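Local coordinates for malonyl CoA-acyl carrier protein transacylase (Synechocystis sp. PCC 6803 substr. Kazusa, PDB 4RR5) that transfers the malonyl group from malonyl-CoA to holo-acyl carrier protein, supplying malonyl-ACP for fatty acid biosynthesis, at residues T3-P8 against D72-K77; Q32-I37 against T105-V110. All blocks are in the same frame, centred on the assembly; numbering follows the deposited sequence.

Both interactions lie within the acyl transferase domain, their centres about 19 Å apart and their nearest atoms about 8 Å apart. Along the chain the segments alternate: 3-8, 32-37, 72-77, 105-110. Interaction 1 sets helix 56-76 against strand 3-7 of the parallel sheet, whereas interaction 2 joins helix 25-38 to helix 103-119. Helix 56-76 connects them, because V65, earlier in the same helix than segment 72-77, touches both A34 and L107 of interaction 2. Strand 83-86 and S88, the probable active-site serine, come between the last two segments in sequence, although both contacts lie away from the annotated catalytic residues.

Interaction 1. Residues T3-P8 against D72-K77; sequences TAWVFP and DLLRDK
W5 and L74 carry most of the apolar contact, their side chains approaching from opposite directions. With the two CA atoms 10.2 Å apart, the indole spans much of the gap between strand and helix, a distance that suits so large a side chain. Its far corner meets the base of the leucine, W5 CH2 lying 3.6 Å from L74 CB. A CH-pi interaction adds to this: L74 CD1 sits over one face of the six-membered ring, 4.2 Å from the centroid of the W5 ring and only 5° off its normal. The L74 side chain leaves with CG anti to the carbonyl carbon (chi1 -79°), and the branch at CG then places CD1 above the ring.

The strand and helix belong to a beta-alpha-beta crossover: strands 3-7 and 83-86 are parallel neighbours in the sheet, and helix 56-76 is part of the chain between them. W5 also meets the ring of W260 on the neighbouring strand 258-262, their planes inclined by about 10°.

A looser contact comes from R75, whose CG lies at the indole's edge, near its plane, 4.2 Å from W5 CH2. Arginine suits this partly exposed border because its methylenes can pack against the tryptophan while its charged end goes elsewhere. Here R75 NH2 is hydrogen-bonded to the carbonyl oxygen of A97, at the end of helix 90-97.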
loop_
_atom_site.group_PDB
_atom_site.type_symbol
_atom_site.label_atom_id
_atom_site.label_comp_id
_atom_site.label_asym_id
_atom_site.label_seq_id
_atom_site.Cartn_x
_atom_site.Cartn_y
_atom_site.Cartn_z
ATOM N N THR A 3 -5.504 -14.883 -11.410
ATOM C CA THR A 3 -5.275 -14.485 -10.020
ATOM C C THR A 3 -4.548 -13.146 -9.908
ATOM O O THR A 3 -3.523 -12.912 -10.558
ATOM C CB THR A 3 -4.478 -15.561 -9.210
ATOM O OG1 THR A 3 -5.148 -16.829 -9.267
ATOM C CG2 THR A 3 -4.401 -15.167 -7.759
ATOM N N ALA A 4 -5.117 -12.270 -9.080
ATOM C CA ALA A 4 -4.476 -11.026 -8.662
ATOM C C ALA A 4 -3.675 -11.205 -7.356
ATOM O O ALA A 4 -4.140 -11.871 -6.420
ATOM C CB ALA A 4 -5.520 -9.955 -8.487
ATOM N N TRP A 5 -2.470 -10.639 -7.303
ATOM C CA TRP A 5 -1.755 -10.492 -6.031
ATOM C C TRP A 5 -1.817 -9.035 -5.637
ATOM O O TRP A 5 -1.394 -8.176 -6.406
ATOM C CB TRP A 5 -0.297 -10.927 -6.115
ATOM C CG TRP A 5 -0.060 -12.366 -6.428
ATOM C CD1 TRP A 5 -1.001 -13.341 -6.618
ATOM C CD2 TRP A 5 1.211 -12.997 -6.612
ATOM N NE1 TRP A 5 -0.390 -14.539 -6.904
ATOM C CE2 TRP A 5 0.967 -14.352 -6.913
ATOM C CE3 TRP A 5 2.533 -12.551 -6.541
ATOM C CZ2 TRP A 5 2.000 -15.262 -7.143
ATOM C CZ3 TRP A 5 3.554 -13.454 -6.772
ATOM C CH2 TRP A 5 3.282 -14.792 -7.071
ATOM N N VAL A 6 -2.366 -8.750 -4.460
ATOM C CA VAL A 6 -2.464 -7.375 -3.987
ATOM C C VAL A 6 -1.683 -7.201 -2.687
ATOM O O VAL A 6 -1.711 -8.070 -1.814
ATOM C CB VAL A 6 -3.941 -6.936 -3.797
ATOM C CG1 VAL A 6 -4.672 -7.014 -5.108
ATOM C CG2 VAL A 6 -4.644 -7.787 -2.752
ATOM N N PHE A 7 -0.987 -6.072 -2.575
ATOM C CA PHE A 7 -0.054 -5.848 -1.472
ATOM C C PHE A 7 -0.516 -4.769 -0.477
ATOM O O PHE A 7 -0.754 -3.622 -0.843
ATOM C CB PHE A 7 1.325 -5.521 -2.051
ATOM C CG PHE A 7 1.921 -6.665 -2.851
ATOM C CD1 PHE A 7 1.557 -6.870 -4.188
ATOM C CD2 PHE A 7 2.799 -7.564 -2.261
ATOM C CE1 PHE A 7 2.081 -7.948 -4.932
ATOM C CE2 PHE A 7 3.334 -8.644 -2.990
ATOM C CZ PHE A 7 2.972 -8.838 -4.324
ATOM N N PRO A 8 -0.660 -5.148 0.800
ATOM C CA PRO A 8 -1.163 -4.185 1.781
ATOM C C PRO A 8 -0.138 -3.114 2.169
ATOM O O PRO A 8 1.071 -3.323 2.085
ATOM C CB PRO A 8 -1.513 -5.070 2.979
ATOM C CG PRO A 8 -0.566 -6.217 2.867
ATOM C CD PRO A 8 -0.436 -6.480 1.395
ATOM N N ASP A 72 8.326 -13.851 -3.627
ATOM C CA ASP A 72 9.309 -14.800 -4.117
ATOM C C ASP A 72 9.035 -16.200 -3.583
ATOM O O ASP A 72 9.295 -17.185 -4.264
ATOM C CB ASP A 72 10.708 -14.352 -3.743
ATOM C CG ASP A 72 11.117 -13.113 -4.481
ATOM O OD1 ASP A 72 10.458 -12.783 -5.483
ATOM O OD2 ASP A 72 12.093 -12.468 -4.075
ATOM N N LEU A 73 8.508 -16.290 -2.366
ATOM C CA LEU A 73 8.145 -17.587 -1.804
ATOM C C LEU A 73 7.016 -18.231 -2.616
ATOM O O LEU A 73 7.064 -19.424 -2.911
ATOM C CB LEU A 73 7.748 -17.446 -0.339
ATOM C CG LEU A 73 8.949 -17.194 0.572
ATOM C CD1 LEU A 73 8.483 -16.922 1.987
ATOM C CD2 LEU A 73 9.907 -18.372 0.512
ATOM N N LEU A 74 6.022 -17.422 -2.978
ATOM C CA LEU A 74 4.944 -17.842 -3.868
ATOM C C LEU A 74 5.474 -18.331 -5.218
ATOM O O LEU A 74 5.085 -19.398 -5.701
ATOM C CB LEU A 74 3.961 -16.691 -4.072
ATOM C CG LEU A 74 3.018 -16.533 -2.891
ATOM C CD1 LEU A 74 2.344 -15.152 -2.881
ATOM C CD2 LEU A 74 1.994 -17.676 -2.897
ATOM N N ARG A 75 6.376 -17.555 -5.809
ATOM C CA ARG A 75 7.012 -17.949 -7.059
ATOM C C ARG A 75 7.714 -19.292 -6.932
ATOM O O ARG A 75 7.505 -20.183 -7.755
ATOM C CB ARG A 75 7.993 -16.879 -7.527
ATOM C CG ARG A 75 7.278 -15.635 -8.060
ATOM C CD ARG A 75 8.174 -14.772 -8.927
ATOM N NE ARG A 75 7.437 -13.636 -9.462
ATOM C CZ ARG A 75 6.575 -13.711 -10.475
ATOM N NH1 ARG A 75 6.337 -14.870 -11.078
ATOM N NH2 ARG A 75 5.948 -12.621 -10.881
ATOM N N ASP A 76 8.516 -19.448 -5.887
ATOM C CA ASP A 76 9.223 -20.697 -5.647
ATOM C C ASP A 76 8.283 -21.906 -5.566
ATOM O O ASP A 76 8.627 -22.992 -6.035
ATOM C CB ASP A 76 10.045 -20.591 -4.367
ATOM C CG ASP A 76 11.185 -21.587 -4.329
ATOM O OD1 ASP A 76 12.113 -21.449 -5.158
ATOM O OD2 ASP A 76 11.145 -22.501 -3.476
ATOM N N LYS A 77 7.100 -21.724 -4.988
ATOM C CA LYS A 77 6.102 -22.792 -4.948
ATOM C C LYS A 77 5.429 -23.012 -6.310
ATOM O O LYS A 77 4.595 -23.898 -6.457
ATOM C CB LYS A 77 5.036 -22.495 -3.900
ATOM C CG LYS A 77 5.556 -22.392 -2.481
ATOM C CD LYS A 77 4.430 -22.580 -1.458
ATOM C CE LYS A 77 3.840 -23.991 -1.506
ATOM N NZ LYS A 77 4.082 -24.742 -0.236
#

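Interaction 2. Residues Q32-I37 against T105-V110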
loop_
_atom_site.group_PDB
_atom_site.type_symbol
_atom_site.label_atom_id
_atom_site.label_comp_id
_atom_site.label_asym_id
_atom_site.label_seq_id
_atom_site.Cartn_x
_atom_site.Cartn_y
_atom_site.Cartn_z
ATOM N N GLN A 32 18.958 -10.160 4.820
ATOM C CA GLN A 32 20.354 -9.729 4.959
ATOM C C GLN A 32 20.649 -8.599 3.990
ATOM O O GLN A 32 21.309 -7.630 4.357
ATOM C CB GLN A 32 21.325 -10.896 4.737
ATOM C CG GLN A 32 21.479 -11.799 5.960
ATOM C CD GLN A 32 22.108 -13.155 5.641
ATOM O OE1 GLN A 32 22.557 -13.411 4.517
ATOM N NE2 GLN A 32 22.140 -14.034 6.636
ATOM N N GLN A 33 20.151 -8.729 2.761
ATOM C CA GLN A 33 20.173 -7.633 1.801
ATOM C C GLN A 33 19.508 -6.380 2.354
ATOM O O GLN A 33 20.050 -5.283 2.226
ATOM C CB GLN A 33 19.472 -8.018 0.509
ATOM C CG GLN A 33 20.127 -9.111 -0.268
ATOM C CD GLN A 33 19.400 -9.357 -1.572
ATOM O OE1 GLN A 33 19.059 -10.497 -1.905
ATOM N NE2 GLN A 33 19.146 -8.279 -2.317
ATOM N N ALA A 34 18.321 -6.530 2.938
ATOM C CA ALA A 34 17.642 -5.377 3.507
ATOM C C ALA A 34 18.476 -4.770 4.626
ATOM O O ALA A 34 18.518 -3.551 4.779
ATOM C CB ALA A 34 16.263 -5.746 4.014
ATOM N N GLU A 35 19.170 -5.606 5.389
ATOM C CA GLU A 35 19.913 -5.092 6.534
ATOM C C GLU A 35 21.114 -4.241 6.069
ATOM O O GLU A 35 21.360 -3.177 6.636
ATOM C CB GLU A 35 20.364 -6.236 7.460
ATOM C CG GLU A 35 20.918 -5.755 8.800
ATOM C CD GLU A 35 21.218 -6.880 9.790
ATOM O OE1 GLU A 35 21.199 -8.064 9.403
ATOM O OE2 GLU A 35 21.478 -6.573 10.969
ATOM N N GLU A 36 21.837 -4.683 5.038
ATOM C CA GLU A 36 22.946 -3.885 4.507
ATOM C C GLU A 36 22.458 -2.586 3.877
ATOM O O GLU A 36 23.077 -1.550 4.062
ATOM C CB GLU A 36 23.771 -4.670 3.477
ATOM C CG GLU A 36 22.936 -5.504 2.533
ATOM C CD GLU A 36 23.595 -5.787 1.187
ATOM O OE1 GLU A 36 23.239 -5.100 0.195
ATOM O OE2 GLU A 36 24.445 -6.707 1.118
ATOM N N ILE A 37 21.350 -2.638 3.142
ATOM C CA ILE A 37 20.774 -1.445 2.514
ATOM C C ILE A 37 20.212 -0.434 3.525
ATOM O O ILE A 37 20.362 0.776 3.365
ATOM C CB ILE A 37 19.652 -1.842 1.537
ATOM C CG1 ILE A 37 20.230 -2.628 0.364
ATOM C CG2 ILE A 37 18.883 -0.621 1.039
ATOM C CD1 ILE A 37 19.181 -3.418 -0.393
ATOM N N THR A 105 16.728 -1.857 -5.523
ATOM C CA THR A 105 16.323 -0.535 -6.022
ATOM C C THR A 105 15.035 -0.126 -5.333
ATOM O O THR A 105 14.866 1.017 -4.922
ATOM C CB THR A 105 16.095 -0.503 -7.570
ATOM O OG1 THR A 105 17.280 -0.914 -8.267
ATOM C CG2 THR A 105 15.705 0.888 -8.030
ATOM N N GLY A 106 14.135 -1.090 -5.201
ATOM C CA GLY A 106 12.847 -0.850 -4.591
ATOM C C GLY A 106 12.957 -0.464 -3.136
ATOM O O GLY A 106 12.277 0.460 -2.695
ATOM N N LEU A 107 13.808 -1.168 -2.395
ATOM C CA LEU A 107 13.980 -0.905 -0.977
ATOM C C LEU A 107 14.559 0.489 -0.780
ATOM O O LEU A 107 14.126 1.223 0.104
ATOM C CB LEU A 107 14.877 -1.967 -0.329
ATOM C CG LEU A 107 15.045 -1.867 1.191
ATOM C CD1 LEU A 107 13.712 -1.590 1.887
ATOM C CD2 LEU A 107 15.642 -3.143 1.720
ATOM N N GLN A 108 15.520 0.870 -1.618
ATOM C CA GLN A 108 16.085 2.214 -1.510
ATOM C C GLN A 108 15.014 3.294 -1.758
ATOM O O GLN A 108 14.944 4.285 -1.021
ATOM C CB GLN A 108 17.266 2.391 -2.466
ATOM C CG GLN A 108 18.099 3.660 -2.182
ATOM C CD GLN A 108 18.621 3.758 -0.731
ATOM O OE1 GLN A 108 18.506 4.808 -0.088
ATOM N NE2 GLN A 108 19.215 2.677 -0.234
ATOM N N LEU A 109 14.161 3.085 -2.763
ATOM C CA LEU A 109 13.030 3.985 -2.998
ATOM C C LEU A 109 12.098 4.067 -1.796
ATOM O O LEU A 109 11.723 5.157 -1.359
ATOM C CB LEU A 109 12.241 3.546 -4.236
ATOM C CG LEU A 109 13.017 3.728 -5.537
ATOM C CD1 LEU A 109 12.314 3.056 -6.682
ATOM C CD2 LEU A 109 13.182 5.220 -5.791
ATOM N N VAL A 110 11.726 2.911 -1.255
ATOM C CA VAL A 110 10.818 2.868 -0.127
ATOM C C VAL A 110 11.426 3.578 1.075
ATOM O O VAL A 110 10.753 4.345 1.779
ATOM C CB VAL A 110 10.475 1.434 0.213
ATOM C CG1 VAL A 110 9.862 1.344 1.608
ATOM C CG2 VAL A 110 9.534 0.872 -0.852
#
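The helices bearing A34 and L107 run in broadly the same direction, the axes of the two short segments approaching to 10.4 Å and crossing at -46°, with the CA atoms of these two residues 7.3 Å apart. L107 fills part of the intervening space with one methyl: its CD2 is 3.5 Å from A34 CB and equally near A34 CA. Alanine fits here because its single methyl lets the leucine reach the helix backbone itself. L107 starts with CG anti to its own backbone N (chi1 -175°), and CD2 extends from CG toward the opposing helix.

One turn further on, I37 meets the same leucine with both of its arms. I37 CG2 lies 4.0 Å from L107 CG, while I37 CD1 is 4.1 Å from L107 CD2, so its two branches lie against the leucine's branch point and one of its methyls. CG2 also faces the end of Q108, whose NE2 is 3.6 Å away. This is a van der Waals contact between a methyl and an amide. The glutamine chain bends at chi2 (55°) to bring its amide across to I37, and its polar end suits the exposed margin of an otherwise apolar junction.

I37 also touches A104, at the start of helix 103-119. Helix 56-76 packs against both segments, V65 touching A34 and L107 and P61 touching L107, while V110 touches Y92 of helix 90-97, the helix that follows strand 83-86.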